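Local structure of carbohydrate binding protein, putative, cpb33A (Cellvibrio japonicus, 5FJQ) at residues K8-Q13 against C174-F179; P22-C27 against R77-A82; T110-D115 against Y148-H153. The protein probably cleaves chitin oxidatively as a copper-dependent lytic polysaccharide monooxygenase, this chain being the catalytic AA10 domain of a longer protein. One frame throughout, in Å; residues are numbered along the deposited sequence.

Contact 1 of 3, residues K8-Q13 against C174-F179; sequences KSRVIQ and CIDVDF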
loop_
_atom_site.group_PDB
_atom_site.type_symbol
_atom_site.label_atom_id
_atom_site.label_comp_id
_atom_site.label_asym_id
_atom_site.label_seq_id
_atom_site.Cartn_x
_atom_site.Cartn_y
_atom_site.Cartn_z
ATOM N N LYS A 8 -0.082 9.842 0.545
ATOM C CA LYS A 8 -1.073 9.230 -0.364
ATOM C C LYS A 8 -0.481 7.964 -0.957
ATOM O O LYS A 8 0.653 7.966 -1.495
ATOM C CB LYS A 8 -1.468 10.195 -1.451
ATOM C CG LYS A 8 -1.994 11.525 -0.950
ATOM C CD LYS A 8 -2.296 12.473 -2.117
ATOM C CE LYS A 8 -2.964 13.795 -1.677
ATOM N NZ LYS A 8 -4.387 13.516 -1.244
ATOM N N SER A 9 -1.236 6.882 -0.846
ATOM C CA SER A 9 -0.844 5.594 -1.394
ATOM C C SER A 9 -0.982 5.753 -2.890
ATOM O O SER A 9 -1.556 6.744 -3.370
ATOM C CB SER A 9 -1.778 4.473 -0.955
ATOM O OG SER A 9 -3.108 4.647 -1.502
ATOM N N ARG A 10 -0.401 4.804 -3.590
ATOM C CA ARG A 10 -0.370 4.778 -5.052
ATOM C C ARG A 10 -1.794 4.771 -5.657
ATOM O O ARG A 10 -2.013 5.451 -6.671
ATOM C CB ARG A 10 0.377 3.522 -5.522
ATOM C CG ARG A 10 0.820 3.627 -6.969
ATOM C CD ARG A 10 1.654 2.452 -7.355
ATOM N NE ARG A 10 2.971 2.423 -6.752
ATOM C CZ ARG A 10 3.793 1.373 -6.980
ATOM N NH1 ARG A 10 3.395 0.362 -7.770
ATOM N NH2 ARG A 10 5.011 1.336 -6.471
ATOM N N VAL A 11 -2.734 4.000 -5.049
ATOM C CA VAL A 11 -4.136 3.965 -5.547
ATOM C C VAL A 11 -4.738 5.406 -5.337
ATOM O O VAL A 11 -5.534 5.885 -6.134
ATOM C CB VAL A 11 -5.067 2.854 -4.898
ATOM C CG1 VAL A 11 -4.542 1.456 -5.228
ATOM C CG2 VAL A 11 -5.236 3.023 -3.357
ATOM N N ILE A 12 -4.237 6.137 -4.348
ATOM C CA ILE A 12 -4.821 7.520 -4.051
ATOM C C ILE A 12 -4.159 8.636 -4.908
ATOM O O ILE A 12 -4.787 9.674 -5.322
ATOM C CB ILE A 12 -4.637 7.962 -2.545
ATOM C CG1 ILE A 12 -5.440 7.070 -1.565
ATOM C CG2 ILE A 12 -5.024 9.466 -2.365
ATOM C CD1 ILE A 12 -6.915 6.950 -1.826
ATOM N N GLN A 13 -2.856 8.499 -5.072
ATOM C CA GLN A 13 -2.124 9.346 -6.006
ATOM C C GLN A 13 -2.770 9.250 -7.392
ATOM O O GLN A 13 -3.137 10.248 -8.030
ATOM C CB GLN A 13 -0.660 8.924 -6.039
ATOM C CG GLN A 13 0.141 9.333 -4.771
ATOM C CD GLN A 13 0.363 10.816 -4.694
ATOM O OE1 GLN A 13 -0.251 11.559 -5.447
ATOM N NE2 GLN A 13 1.250 11.281 -3.764
ATOM N N CYS A 174 0.350 -0.093 -1.261
ATOM C CA CYS A 174 1.623 0.403 -1.763
ATOM C C CYS A 174 1.621 1.910 -1.776
ATOM O O CYS A 174 0.677 2.497 -2.304
ATOM C CB CYS A 174 1.858 -0.042 -3.171
ATOM S SG CYS A 174 2.334 -1.822 -3.330
ATOM N N ILE A 175 2.672 2.502 -1.169
ATOM C CA ILE A 175 2.866 3.975 -1.055
ATOM C C ILE A 175 4.242 4.269 -1.689
ATOM O O ILE A 175 5.196 3.541 -1.393
ATOM C CB ILE A 175 2.858 4.403 0.414
ATOM C CG1 ILE A 175 1.564 3.864 1.111
ATOM C CG2 ILE A 175 2.851 5.921 0.521
ATOM C CD1 ILE A 175 1.738 3.570 2.599
ATOM N N ASP A 176 4.328 5.288 -2.573
ATOM C CA ASP A 176 5.628 5.691 -3.125
ATOM C C ASP A 176 6.225 6.916 -2.413
ATOM O O ASP A 176 5.551 7.935 -2.275
ATOM C CB ASP A 176 5.542 5.960 -4.598
ATOM C CG ASP A 176 4.918 4.863 -5.352
ATOM O OD1 ASP A 176 5.658 3.850 -5.649
ATOM O OD2 ASP A 176 3.691 5.041 -5.659
ATOM N N VAL A 177 7.480 6.814 -1.998
ATOM C CA VAL A 177 8.121 7.902 -1.230
ATOM C C VAL A 177 9.484 8.232 -1.843
ATOM O O VAL A 177 10.101 7.392 -2.564
ATOM C CB VAL A 177 8.262 7.576 0.284
ATOM C CG1 VAL A 177 6.897 7.383 0.944
ATOM C CG2 VAL A 177 9.135 6.340 0.472
ATOM N N ASP A 178 9.978 9.439 -1.579
ATOM C CA ASP A 178 11.258 9.782 -2.169
ATOM C C ASP A 178 12.173 10.345 -1.121
ATOM O O ASP A 178 11.944 11.450 -0.608
ATOM C CB ASP A 178 11.046 10.798 -3.282
ATOM C CG ASP A 178 12.303 11.104 -4.031
ATOM O OD1 ASP A 178 13.305 10.368 -3.896
ATOM O OD2 ASP A 178 12.278 12.102 -4.770
ATOM N N PHE A 179 13.230 9.607 -0.824
ATOM C CA PHE A 179 14.215 10.047 0.170
ATOM C C PHE A 179 15.162 11.141 -0.300
ATOM O O PHE A 179 15.969 11.626 0.484
ATOM C CB PHE A 179 14.987 8.827 0.643
ATOM C CG PHE A 179 14.229 8.001 1.682
ATOM C CD1 PHE A 179 13.222 7.152 1.314
ATOM C CD2 PHE A 179 14.538 8.107 3.011
ATOM C CE1 PHE A 179 12.547 6.360 2.239
ATOM C CE2 PHE A 179 13.860 7.355 3.974
ATOM C CZ PHE A 179 12.869 6.452 3.575
HETATM O O HOH W 1 3.100 9.239 -2.024
HETATM O O HOH W 2 2.075 6.567 -3.222
HETATM O O HOH W 3 -1.880 1.727 -3.167
#
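Arg10 and Asp176 meet as two flat groups laid almost in one plane, the guanidinium and carboxylate only 6° apart, and their pairing shows how a buried charge can join a helix start to a strand. The arginine presents its side rather than its end: NE donates to OD2 of Asp176 at 2.9 Å, while Arg10 NH2 reaches Asp176 OD1 at 2.7 Å, completing a bidentate salt bridge in which each oxygen uses its syn lone pair. With CG opposite the backbone N (chi1 -163°), the Arg10 chain extends to the side on which Asp176 projects and bends at chi3, bringing NE and NH2 to the carboxylate. Cys174 CB lies over one guanidinium face, and Trp80 makes a cation-pi contact with the same group.

Beneath this pair the backbones are joined by a nearly straight bond from Arg10 N to Cys174 O, 2.9 Å long. Ser9 is the N-cap of the helix; its hydroxyl accepts a weak bond from Ile12 N and has a firmer partner in Gln173. Ile175 sends CG1 against Ser9 CA at 3.9 Å, whereas its CG2 branch rests near Lys8 O. Water bridges the two backbones: one molecule accepts from Val11 N and donates to Cys174 O.

The contact joins the first helix, 10-17, to the last strand, 169-178, of the AA10 beta-sandwich core. Ile154 of strand 152-161, the antiparallel sheet neighbour, touches Arg10 and Asp176; Val4 of strand 2-6, in the other sheet, packs on Ile175.

Contact 2 of 3, residues P22-C27 against R77-A82; sequences PTHPAC and RNDWPA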
loop_
_atom_site.group_PDB
_atom_site.type_symbol
_atom_site.label_atom_id
_atom_site.label_comp_id
_atom_site.label_asym_id
_atom_site.label_seq_id
_atom_site.Cartn_x
_atom_site.Cartn_y
_atom_site.Cartn_z
ATOM N N PRO A 22 -6.267 10.214 -16.880
ATOM C CA PRO A 22 -5.101 10.627 -16.118
ATOM C C PRO A 22 -4.156 11.463 -17.011
ATOM O O PRO A 22 -4.159 11.336 -18.246
ATOM C CB PRO A 22 -4.416 9.292 -15.778
ATOM C CG PRO A 22 -4.869 8.325 -16.791
ATOM C CD PRO A 22 -6.216 8.793 -17.282
ATOM N N THR A 23 -3.315 12.258 -16.394
ATOM C CA THR A 23 -2.358 13.022 -17.164
ATOM C C THR A 23 -0.966 12.623 -16.801
ATOM O O THR A 23 -0.023 12.954 -17.510
ATOM C CB THR A 23 -2.463 14.536 -16.873
ATOM O OG1 THR A 23 -2.343 14.722 -15.462
ATOM C CG2 THR A 23 -3.801 15.074 -17.347
ATOM N N HIS A 24 -0.791 11.962 -15.679
ATOM C CA HIS A 24 0.575 11.686 -15.267
ATOM C C HIS A 24 1.015 10.366 -15.954
ATOM O O HIS A 24 0.254 9.428 -16.001
ATOM C CB HIS A 24 0.702 11.651 -13.730
ATOM C CG HIS A 24 2.047 11.214 -13.257
ATOM N ND1 HIS A 24 2.614 10.010 -13.645
ATOM C CD2 HIS A 24 2.956 11.824 -12.455
ATOM C CE1 HIS A 24 3.823 9.912 -13.113
ATOM N NE2 HIS A 24 4.053 10.994 -12.385
ATOM N N PRO A 25 2.228 10.311 -16.505
ATOM C CA PRO A 25 2.585 9.158 -17.287
ATOM C C PRO A 25 2.447 7.782 -16.567
ATOM O O PRO A 25 1.947 6.851 -17.170
ATOM C CB PRO A 25 4.015 9.484 -17.736
ATOM C CG PRO A 25 4.545 10.325 -16.619
ATOM C CD PRO A 25 3.381 11.222 -16.317
ATOM N N ALA A 26 2.852 7.645 -15.310
ATOM C CA ALA A 26 2.601 6.366 -14.545
ATOM C C ALA A 26 1.116 6.000 -14.424
ATOM O O ALA A 26 0.758 4.839 -14.512
ATOM C CB ALA A 26 3.221 6.429 -13.135
ATOM N N CYS A 27 0.235 6.984 -14.215
ATOM C CA CYS A 27 -1.186 6.667 -14.075
ATOM C C CYS A 27 -1.802 6.387 -15.436
ATOM O O CYS A 27 -2.726 5.610 -15.526
ATOM C CB CYS A 27 -1.977 7.821 -13.356
ATOM S SG CYS A 27 -1.293 8.296 -11.730
ATOM N N ARG A 77 7.884 1.273 -11.939
ATOM C CA ARG A 77 8.149 2.581 -12.527
ATOM C C ARG A 77 8.901 3.359 -11.505
ATOM O O ARG A 77 8.663 3.168 -10.336
ATOM C CB ARG A 77 6.845 3.257 -12.869
ATOM C CG ARG A 77 6.131 2.474 -13.980
ATOM C CD ARG A 77 4.891 3.175 -14.443
ATOM N NE ARG A 77 5.226 4.471 -15.041
ATOM C CZ ARG A 77 5.332 4.714 -16.355
ATOM N NH1 ARG A 77 5.099 3.780 -17.250
ATOM N NH2 ARG A 77 5.613 5.945 -16.788
ATOM N N ASN A 78 9.841 4.189 -11.954
ATOM C CA ASN A 78 10.623 5.069 -11.063
ATOM C C ASN A 78 9.985 6.433 -11.105
ATOM O O ASN A 78 10.591 7.428 -10.646
ATOM C CB ASN A 78 12.075 5.184 -11.548
ATOM C CG ASN A 78 12.182 5.570 -13.039
ATOM O OD1 ASN A 78 11.180 5.786 -13.743
ATOM N ND2 ASN A 78 13.421 5.637 -13.535
ATOM N N ASP A 79 8.779 6.510 -11.651
ATOM C CA ASP A 79 8.120 7.844 -11.758
ATOM C C ASP A 79 6.740 7.907 -11.099
ATOM O O ASP A 79 5.936 8.871 -11.326
ATOM C CB ASP A 79 8.049 8.291 -13.200
ATOM C CG ASP A 79 7.052 7.480 -13.998
ATOM O OD1 ASP A 79 6.646 6.398 -13.508
ATOM O OD2 ASP A 79 6.681 7.920 -15.101
ATOM N N TRP A 80 6.456 6.929 -10.238
ATOM C CA TRP A 80 5.165 6.998 -9.516
ATOM C C TRP A 80 5.099 8.316 -8.782
ATOM O O TRP A 80 6.142 8.788 -8.261
ATOM C CB TRP A 80 4.988 5.855 -8.543
ATOM C CG TRP A 80 4.739 4.510 -9.193
ATOM C CD1 TRP A 80 5.634 3.455 -9.239
ATOM C CD2 TRP A 80 3.551 4.051 -9.905
ATOM N NE1 TRP A 80 5.065 2.396 -9.903
ATOM C CE2 TRP A 80 3.801 2.721 -10.315
ATOM C CE3 TRP A 80 2.305 4.622 -10.215
ATOM C CZ2 TRP A 80 2.857 1.950 -11.051
ATOM C CZ3 TRP A 80 1.369 3.830 -10.949
ATOM C CH2 TRP A 80 1.658 2.530 -11.341
ATOM N N PRO A 81 3.908 8.959 -8.739
ATOM C CA PRO A 81 3.862 10.168 -7.891
ATOM C C PRO A 81 4.254 9.863 -6.433
ATOM O O PRO A 81 3.652 8.993 -5.806
ATOM C CB PRO A 81 2.395 10.578 -7.947
ATOM C CG PRO A 81 1.934 10.093 -9.298
ATOM C CD PRO A 81 2.674 8.783 -9.528
ATOM N N ALA A 82 5.231 10.550 -5.865
ATOM C CA ALA A 82 5.745 10.127 -4.599
ATOM C C ALA A 82 5.785 11.299 -3.616
ATOM O O ALA A 82 5.829 12.445 -4.020
ATOM C CB ALA A 82 7.125 9.515 -4.787
#
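Ala26 sets its methyl group against Arg77, Asp79 and Trp80, where the first turn of helix 25-33 meets the irregular loop 77-82. Both belong to the region of helices and loops between strand 2-6 and strand 88-96 of the AA10 fold. The helix opens with His24 as N-cap: its ring nitrogen ND1 accepts from Ala26 N at 2.9 Å, nearly in the ring plane, an example of a side chain that caps a helix while packing against a distant loop.

The tight part is centred on Ala26. Its CB stands 3.6 Å from Trp80 CE3, and Arg77 CB lies over one face of the indole. The loop braces itself from within by a side-on salt bridge, Arg77 NE to Asp79 OD1 and Arg77 NH2 to Asp79 OD2, both 2.8 Å. Asp79 can meet the arginine because its CG sits between the backbone N and carbonyl carbon (chi1 71°), while the Arg77 chain bends at chi3. This holds the guanidinium flat above the helix start, with Ala26 CA and Pro25 O under one face. The pairing probably offsets much of the charge beside the apolar methyl. Deeper still, Cys27 is tied by a disulfide to Cys14 of helix 10-17.

The looser, solvent side is that of Pro25, which is exposed and touches the loop lightly, its CG 3.6 Å from Asp79 OD2. At the partly exposed end the packing is close again, for His24 lies between two prolines: Pro25 CD is over one face of the imidazole and Pro81 approaches the opposite one. In this CH-pi contact Pro81 CG stands 3.9 Å from the centroid of the His24 ring, 18° off its normal.

Contact 3 of 3, residues T110-D115 against Y148-H153; sequences TPQGYD and YRTGRH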
loop_
_atom_site.group_PDB
_atom_site.type_symbol
_atom_site.label_atom_id
_atom_site.label_comp_id
_atom_site.label_asym_id
_atom_site.label_seq_id
_atom_site.Cartn_x
_atom_site.Cartn_y
_atom_site.Cartn_z
ATOM N N THR A 110 11.181 -1.332 0.713
ATOM C CA THR A 110 12.261 -1.678 -0.170
ATOM C C THR A 110 13.674 -1.372 0.407
ATOM O O THR A 110 13.869 -0.487 1.269
ATOM C CB THR A 110 12.055 -0.957 -1.497
ATOM O OG1 THR A 110 11.576 0.366 -1.241
ATOM C CG2 THR A 110 10.927 -1.661 -2.314
ATOM N N PRO A 111 14.686 -2.111 -0.080
ATOM C CA PRO A 111 16.044 -1.919 0.404
ATOM C C PRO A 111 16.712 -0.775 -0.310
ATOM O O PRO A 111 16.362 -0.473 -1.452
ATOM C CB PRO A 111 16.753 -3.249 -0.020
ATOM C CG PRO A 111 15.976 -3.723 -1.215
ATOM C CD PRO A 111 14.560 -3.254 -1.022
ATOM N N GLN A 112 17.703 -0.176 0.344
ATOM C CA GLN A 112 18.609 0.729 -0.314
ATOM C C GLN A 112 19.138 0.111 -1.622
ATOM O O GLN A 112 19.405 -1.121 -1.720
ATOM C CB GLN A 112 19.717 1.103 0.671
ATOM C CG GLN A 112 20.700 2.103 0.160
ATOM C CD GLN A 112 20.058 3.412 -0.255
ATOM O OE1 GLN A 112 18.884 3.658 0.015
ATOM N NE2 GLN A 112 20.814 4.225 -0.977
ATOM N N GLY A 113 19.188 0.945 -2.665
ATOM C CA GLY A 113 19.501 0.443 -4.007
ATOM C C GLY A 113 18.323 0.016 -4.868
ATOM O O GLY A 113 18.487 -0.136 -6.060
ATOM N N TYR A 114 17.137 -0.174 -4.287
ATOM C CA TYR A 114 15.979 -0.622 -5.058
ATOM C C TYR A 114 15.833 0.147 -6.362
ATOM O O TYR A 114 15.819 1.383 -6.352
ATOM C CB TYR A 114 14.672 -0.422 -4.246
ATOM C CG TYR A 114 13.459 -1.082 -4.887
ATOM C CD1 TYR A 114 13.316 -2.452 -4.851
ATOM C CD2 TYR A 114 12.467 -0.322 -5.536
ATOM C CE1 TYR A 114 12.234 -3.079 -5.454
ATOM C CE2 TYR A 114 11.350 -0.937 -6.120
ATOM C CZ TYR A 114 11.239 -2.319 -6.054
ATOM O OH TYR A 114 10.174 -3.018 -6.628
ATOM N N ASP A 115 15.603 -0.563 -7.466
ATOM C CA ASP A 115 15.681 0.100 -8.782
ATOM C C ASP A 115 14.401 0.097 -9.615
ATOM O O ASP A 115 14.462 0.452 -10.765
ATOM C CB ASP A 115 16.870 -0.449 -9.610
ATOM C CG ASP A 115 16.619 -1.848 -10.183
ATOM O OD1 ASP A 115 15.566 -2.481 -9.932
ATOM O OD2 ASP A 115 17.499 -2.330 -10.907
ATOM N N TYR A 148 17.347 4.735 7.291
ATOM C CA TYR A 148 18.158 5.448 6.287
ATOM C C TYR A 148 17.947 4.879 4.878
ATOM O O TYR A 148 18.206 3.707 4.637
ATOM C CB TYR A 148 19.652 5.418 6.641
ATOM C CG TYR A 148 20.472 6.214 5.685
ATOM C CD1 TYR A 148 20.515 7.609 5.784
ATOM C CD2 TYR A 148 21.171 5.590 4.649
ATOM C CE1 TYR A 148 21.270 8.381 4.895
ATOM C CE2 TYR A 148 21.932 6.345 3.749
ATOM C CZ TYR A 148 21.972 7.739 3.873
ATOM O OH TYR A 148 22.716 8.503 2.972
ATOM N N ARG A 149 17.549 5.749 3.943
ATOM C CA ARG A 149 17.460 5.419 2.535
ATOM C C ARG A 149 17.824 6.677 1.743
ATOM O O ARG A 149 17.849 7.777 2.308
ATOM C CB ARG A 149 16.020 4.970 2.146
ATOM C CG ARG A 149 15.476 3.625 2.693
ATOM C CD ARG A 149 16.314 2.429 2.266
ATOM N NE ARG A 149 15.695 1.143 2.599
ATOM C CZ ARG A 149 15.968 0.446 3.703
ATOM N NH1 ARG A 149 16.836 0.929 4.581
ATOM N NH2 ARG A 149 15.362 -0.701 3.943
ATOM N N THR A 150 18.161 6.518 0.464
ATOM C CA THR A 150 18.144 7.629 -0.493
ATOM C C THR A 150 17.310 7.083 -1.659
ATOM O O THR A 150 17.173 5.870 -1.778
ATOM C CB THR A 150 19.552 7.974 -1.039
ATOM O OG1 THR A 150 20.083 6.798 -1.654
ATOM C CG2 THR A 150 20.513 8.337 0.071
ATOM N N GLY A 151 16.789 7.946 -2.514
ATOM C CA GLY A 151 16.180 7.433 -3.735
ATOM C C GLY A 151 14.737 7.207 -3.452
ATOM O O GLY A 151 14.241 7.489 -2.357
ATOM N N ARG A 152 14.056 6.681 -4.455
ATOM C CA ARG A 152 12.658 6.432 -4.389
ATOM C C ARG A 152 12.434 5.045 -3.844
ATOM O O ARG A 152 13.161 4.114 -4.172
ATOM C CB ARG A 152 12.148 6.489 -5.835
ATOM C CG ARG A 152 11.844 7.904 -6.228
ATOM C CD ARG A 152 11.482 7.952 -7.693
ATOM N NE ARG A 152 10.741 9.191 -7.788
ATOM C CZ ARG A 152 9.434 9.227 -7.939
ATOM N NH1 ARG A 152 8.784 8.062 -8.110
ATOM N NH2 ARG A 152 8.805 10.412 -7.983
ATOM N N HIS A 153 11.434 4.902 -2.994
ATOM C CA HIS A 153 11.185 3.654 -2.353
ATOM C C HIS A 153 9.709 3.333 -2.348
ATOM O O HIS A 153 8.871 4.209 -2.550
ATOM C CB HIS A 153 11.834 3.651 -0.947
ATOM C CG HIS A 153 13.312 3.453 -1.038
ATOM N ND1 HIS A 153 13.864 2.195 -1.217
ATOM C CD2 HIS A 153 14.332 4.336 -1.158
ATOM C CE1 HIS A 153 15.170 2.319 -1.396
ATOM N NE2 HIS A 153 15.485 3.600 -1.333
HETATM O O HOH W 4 17.998 3.256 -3.062
#
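Thr110 O receives two nitrogens of Arg149, NE at 2.8 Å and NH2 at 3.1 Å, both with the oxygen in the guanidinium plane. The NE bond also lies in the carbonyl plane, whereas NH2 comes from above it. Beside this grip the Thr110 hydroxyl is bonded to His153 ND1 at 2.9 Å, approaching the imidazole at its edge, and also to Ile154 N.

Gln112 supplies the other half of the first shell. Its amide binds Thr150 twice: OE1 accepts from the backbone N of Thr150 at 3.0 Å, and NE2 donates to Thr150 OG1 at 2.8 Å, with that hydroxyl in the amide plane. A bend at chi2 (58°) folds the chain back to place both amide atoms there.

Further out, Pro111 to Tyr114 form a type II beta turn, with Gly113 at a positive phi, and a water accepts from Gly113 N and donates to Thr150 O. The imidazole is held from two ends, ND1 by the Thr110 hydroxyl and NE2 by its bond to Thr150 O; Arg149 CD lies over one face. Arg149 NH1 donates to Tyr148 O, and Arg149 NH2 is also bonded to Gln126.

The turn follows strand 102-109 and packs at the start of strand 152-161, the antiparallel neighbour of 102-109; on the other flank of 152-161, His153 pairs through its backbone with Val177 of strand 169-178.

Overall arrangement
From the N terminus, residues 8-13 enter helix 10-17, and contact 1 closes only when 174-179 returns near the C terminus, a loop that encloses the other two. Within it, contact 2 joins helix 25-33 to the loop before strand 83-84, and contact 3, opening later, joins the turn after strand 102-109 to the start of strand 152-161. Contacts 2 and 3 are therefore in series and do not cross. All three meet: Trp80 lies against Arg10 and Asp176, Trp80 O binds Arg152 NH1, and strands 152-161 and 169-178 pair side by side, linking the helical region to the sheet.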